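Citryl-CoA lyase (Hydrogenobacter thermophilus, PDB 6HXP) probably cleaves citryl-CoA to acetyl-CoA and oxaloacetate, as a tetrameric, coenzyme A-binding lyase of the citrate synthase family. Local coordinates at residues A90-L93 with A94-S97; P147-K150 with R151-I155. All blocks are in the same frame, centred on the assembly; numbering follows the deposited sequence.

Interaction 1 of 2, residues A90-L93 with A94-S97; sequences AGVL and AFGS
Where helix 84-93 gives way to the loop before helix 101-116, the NH groups of A94 and F95 reach back to the carbonyls of A90, G91 and V92, and the chain then folds into an inverse gamma turn centred on F95. The amide of A94 is given to G91 O, three residues back, at 3.0 Å from A94 N; the bond is bent (139°) and approaches from above the carbonyl plane. A weak, longer bond of 3.5 Å runs from the same A94 N to A90 O, so this NH is shared between the two carbonyls. F95 N lies 3.1 Å from V92 O in a straighter bond (163°). V92 O takes a second donor, N85 ND2 of the third subunit. The gamma turn is closed by a weak bond of 2.8 Å from G96 N to A94 O, while F95 O is met by K207 NZ from helix 206-228. With CG anti to its own carbonyl carbon (chi1 -56°), the F95 ring turns back toward G91 and V92. It also meets the rings of F210 and H99. V92 lies alongside, its CG2 4.2 Å from F95 CE2. One face of the F95 ring receives G91 O, which stands over the ring centre, 3.9 Å above its plane.

Interaction 2 of 2, residues P147-K150 with R151-I155; sequences PRTK and RLMDI
P147 and R151 join in the first of five successive i to i+4 backbone bonds that make these residues an alpha helix, the opening turns of helix 147-158. The donors R151 N, L152 N, M153 N and D154 N serve the carbonyls of P147, R148, T149 and K150, and I155 N to R151 O continues them; the third, 2.9 Å from M153 N to T149 O, is nearly collinear with its carbonyl. One salt bridge lies on the outer side: K150 NZ is 3.0 Å from D154 OD2, on the syn lone pair of OD2. The lysine chain is extended up to a final bend (chi4 -61°) that turns NZ onto the carboxylate. Replacing D154 by alanine removes the carboxylate and would probably leave the K150 ammonium without its charged mate on this helix, its end freer to turn. Apolar contact is made on the inner side, where T149 and M153 run side by side, T149 CG2 4.1 Å from M153 CG, against helix 188-198. T149 OG1 donates to L186 O. R148 NH2 forms a salt bridge with D146 OD2; R151 NH2 hydrogen-bonds to V28 O of the third subunit. I155 CD1 sits 3.8 Å above one face of the R151 guanidinium, offset toward its rim.

Interaction 1 comes first along the chain, and both belong to the C-terminal domain of the citrate synthase family. They share no helix: residues 90-97 take helix 84-93 into its following loop, whereas residues 147-155 stay within helix 147-158. Their centres are 26 Å apart and their nearest atoms about 13 Å, so they do not touch. Interaction 1 is buried where four subunits meet, with L93 packing on its counterpart in the fourth; helix 147-158 packs on helices 48-60, 164-180 and 188-198 and also meets the third subunit, so both contacts tie the fold to the tetramer. S97, just beyond interaction 1, touches coenzyme A, whereas the R148 side chain stays about 9 Å from a bound coenzyme A.

Interaction 1 of 2, residues A90-L93 with A94-S97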
loop_
_atom_site.group_PDB
_atom_site.type_symbol
_atom_site.label_atom_id
_atom_site.label_comp_id
_atom_site.label_asym_id
_atom_site.label_seq_id
_atom_site.Cartn_x
_atom_site.Cartn_y
_atom_site.Cartn_z
ATOM N N ALA A 90 4.432 -2.697 1.036
ATOM C CA ALA A 90 3.594 -3.895 1.022
ATOM C C ALA A 90 3.867 -4.774 2.218
ATOM O O ALA A 90 2.954 -5.350 2.812
ATOM C CB ALA A 90 3.832 -4.662 -0.268
ATOM N N GLY A 91 5.135 -4.844 2.625
ATOM C CA GLY A 91 5.461 -5.562 3.842
ATOM C C GLY A 91 4.815 -4.987 5.079
ATOM O O GLY A 91 4.294 -5.703 5.929
ATOM N N VAL A 92 4.858 -3.674 5.192
ATOM C CA VAL A 92 4.252 -2.967 6.316
ATOM C C VAL A 92 2.754 -3.207 6.379
ATOM O O VAL A 92 2.175 -3.351 7.461
ATOM C CB VAL A 92 4.621 -1.469 6.283
ATOM C CG1 VAL A 92 3.917 -0.683 7.402
ATOM C CG2 VAL A 92 6.149 -1.300 6.388
ATOM N N LEU A 93 2.101 -3.299 5.233
ATOM C CA LEU A 93 0.678 -3.606 5.219
ATOM C C LEU A 93 0.373 -4.904 5.884
ATOM O O LEU A 93 -0.707 -5.048 6.431
ATOM C CB LEU A 93 0.146 -3.677 3.788
ATOM C CG LEU A 93 0.120 -2.354 3.027
ATOM C CD1 LEU A 93 -0.386 -2.600 1.583
ATOM C CD2 LEU A 93 -0.732 -1.317 3.742
ATOM N N ALA A 94 1.282 -5.877 5.837
ATOM C CA ALA A 94 0.996 -7.192 6.410
ATOM C C ALA A 94 0.997 -7.213 7.915
ATOM O O ALA A 94 0.582 -8.222 8.495
ATOM C CB ALA A 94 2.028 -8.216 5.917
ATOM N N PHE A 95 1.442 -6.134 8.586
ATOM C CA PHE A 95 1.485 -6.100 10.055
ATOM C C PHE A 95 0.101 -5.845 10.653
ATOM O O PHE A 95 -0.143 -4.772 11.274
ATOM C CB PHE A 95 2.489 -5.062 10.545
ATOM C CG PHE A 95 3.908 -5.198 10.054
ATOM C CD1 PHE A 95 4.498 -6.438 9.937
ATOM C CD2 PHE A 95 4.681 -4.070 9.824
ATOM C CE1 PHE A 95 5.846 -6.544 9.534
ATOM C CE2 PHE A 95 6.010 -4.171 9.459
ATOM C CZ PHE A 95 6.576 -5.392 9.315
ATOM N N GLY A 96 -0.775 -6.805 10.499
ATOM C CA GLY A 96 -2.133 -6.716 10.968
ATOM C C GLY A 96 -2.335 -7.307 12.333
ATOM O O GLY A 96 -1.389 -7.418 13.125
ATOM N N SER A 97 -3.580 -7.676 12.607
ATOM C CA SER A 97 -3.949 -8.220 13.906
ATOM C C SER A 97 -3.186 -9.459 14.319
ATOM O O SER A 97 -2.916 -9.645 15.524
ATOM C CB SER A 97 -5.439 -8.485 13.990
ATOM O OG SER A 97 -5.845 -9.453 13.023
#

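Interaction 2 of 2, residues P147-K150 with R151-I155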
loop_
_atom_site.group_PDB
_atom_site.type_symbol
_atom_site.label_atom_id
_atom_site.label_comp_id
_atom_site.label_asym_id
_atom_site.label_seq_id
_atom_site.Cartn_x
_atom_site.Cartn_y
_atom_site.Cartn_z
ATOM N N PRO A 147 13.455 -16.895 24.892
ATOM C CA PRO A 147 14.789 -16.303 25.109
ATOM C C PRO A 147 14.868 -14.824 24.745
ATOM O O PRO A 147 15.669 -14.090 25.295
ATOM C CB PRO A 147 15.728 -17.143 24.258
ATOM C CG PRO A 147 14.923 -18.046 23.499
ATOM C CD PRO A 147 13.508 -18.021 23.941
ATOM N N ARG A 148 13.997 -14.377 23.855
ATOM C CA ARG A 148 13.993 -12.983 23.444
ATOM C C ARG A 148 13.438 -12.099 24.563
ATOM O O ARG A 148 13.933 -10.994 24.812
ATOM C CB ARG A 148 13.185 -12.823 22.168
ATOM C CG ARG A 148 13.709 -13.685 21.013
ATOM C CD ARG A 148 12.703 -13.877 19.906
ATOM N NE ARG A 148 11.490 -14.545 20.378
ATOM C CZ ARG A 148 10.399 -14.680 19.632
ATOM N NH1 ARG A 148 10.394 -14.259 18.370
ATOM N NH2 ARG A 148 9.303 -15.226 20.141
ATOM N N THR A 149 12.429 -12.620 25.273
ATOM C CA THR A 149 11.905 -11.944 26.442
ATOM C C THR A 149 12.966 -11.934 27.546
ATOM O O THR A 149 13.182 -10.893 28.164
ATOM C CB THR A 149 10.690 -12.689 26.950
ATOM O OG1 THR A 149 9.672 -12.539 25.963
ATOM C CG2 THR A 149 10.188 -12.147 28.303
ATOM N N LYS A 150 13.606 -13.082 27.795
ATOM C CA LYS A 150 14.624 -13.185 28.844
ATOM C C LYS A 150 15.747 -12.187 28.579
ATOM O O LYS A 150 16.184 -11.519 29.503
ATOM C CB LYS A 150 15.190 -14.606 28.944
ATOM C CG LYS A 150 16.193 -14.738 30.098
ATOM C CD LYS A 150 16.588 -16.153 30.365
ATOM C CE LYS A 150 17.369 -16.269 31.658
ATOM N NZ LYS A 150 18.636 -15.483 31.633
ATOM N N ARG A 151 16.185 -12.049 27.339
ATOM C CA ARG A 151 17.273 -11.128 27.042
ATOM C C ARG A 151 16.864 -9.681 27.372
ATOM O O ARG A 151 17.627 -8.940 28.008
ATOM C CB ARG A 151 17.668 -11.250 25.570
ATOM C CG ARG A 151 18.788 -10.311 25.109
ATOM C CD ARG A 151 20.052 -10.568 25.874
ATOM N NE ARG A 151 21.108 -9.707 25.362
ATOM C CZ ARG A 151 22.163 -9.341 26.071
ATOM N NH1 ARG A 151 22.327 -9.791 27.315
ATOM N NH2 ARG A 151 23.057 -8.501 25.557
ATOM N N LEU A 152 15.670 -9.293 26.926
ATOM C CA LEU A 152 15.174 -7.936 27.165
ATOM C C LEU A 152 14.983 -7.657 28.673
ATOM O O LEU A 152 15.330 -6.569 29.147
ATOM C CB LEU A 152 13.880 -7.695 26.428
ATOM C CG LEU A 152 14.035 -7.460 24.941
ATOM C CD1 LEU A 152 12.675 -7.549 24.248
ATOM C CD2 LEU A 152 14.668 -6.072 24.656
ATOM N N MET A 153 14.436 -8.618 29.398
ATOM C CA MET A 153 14.197 -8.458 30.824
ATOM C C MET A 153 15.500 -8.462 31.593
ATOM O O MET A 153 15.631 -7.737 32.579
ATOM C CB MET A 153 13.178 -9.468 31.387
ATOM C CG MET A 153 11.785 -9.295 30.801
ATOM S SD MET A 153 11.127 -7.627 31.146
ATOM C CE MET A 153 9.551 -7.712 30.320
ATOM N N ASP A 154 16.487 -9.253 31.154
ATOM C CA ASP A 154 17.796 -9.248 31.824
ATOM C C ASP A 154 18.416 -7.880 31.673
ATOM O O ASP A 154 18.991 -7.364 32.633
ATOM C CB ASP A 154 18.758 -10.281 31.205
ATOM C CG ASP A 154 18.459 -11.717 31.561
ATOM O OD1 ASP A 154 17.658 -11.948 32.504
ATOM O OD2 ASP A 154 19.023 -12.626 30.887
ATOM N N ILE A 155 18.328 -7.301 30.481
ATOM C CA ILE A 155 18.867 -5.938 30.252
ATOM C C ILE A 155 18.111 -4.933 31.125
ATOM O O ILE A 155 18.734 -4.106 31.814
ATOM C CB ILE A 155 18.787 -5.573 28.757
ATOM C CG1 ILE A 155 19.742 -6.459 27.930
ATOM C CG2 ILE A 155 19.154 -4.098 28.546
ATOM C CD1 ILE A 155 19.361 -6.470 26.444
#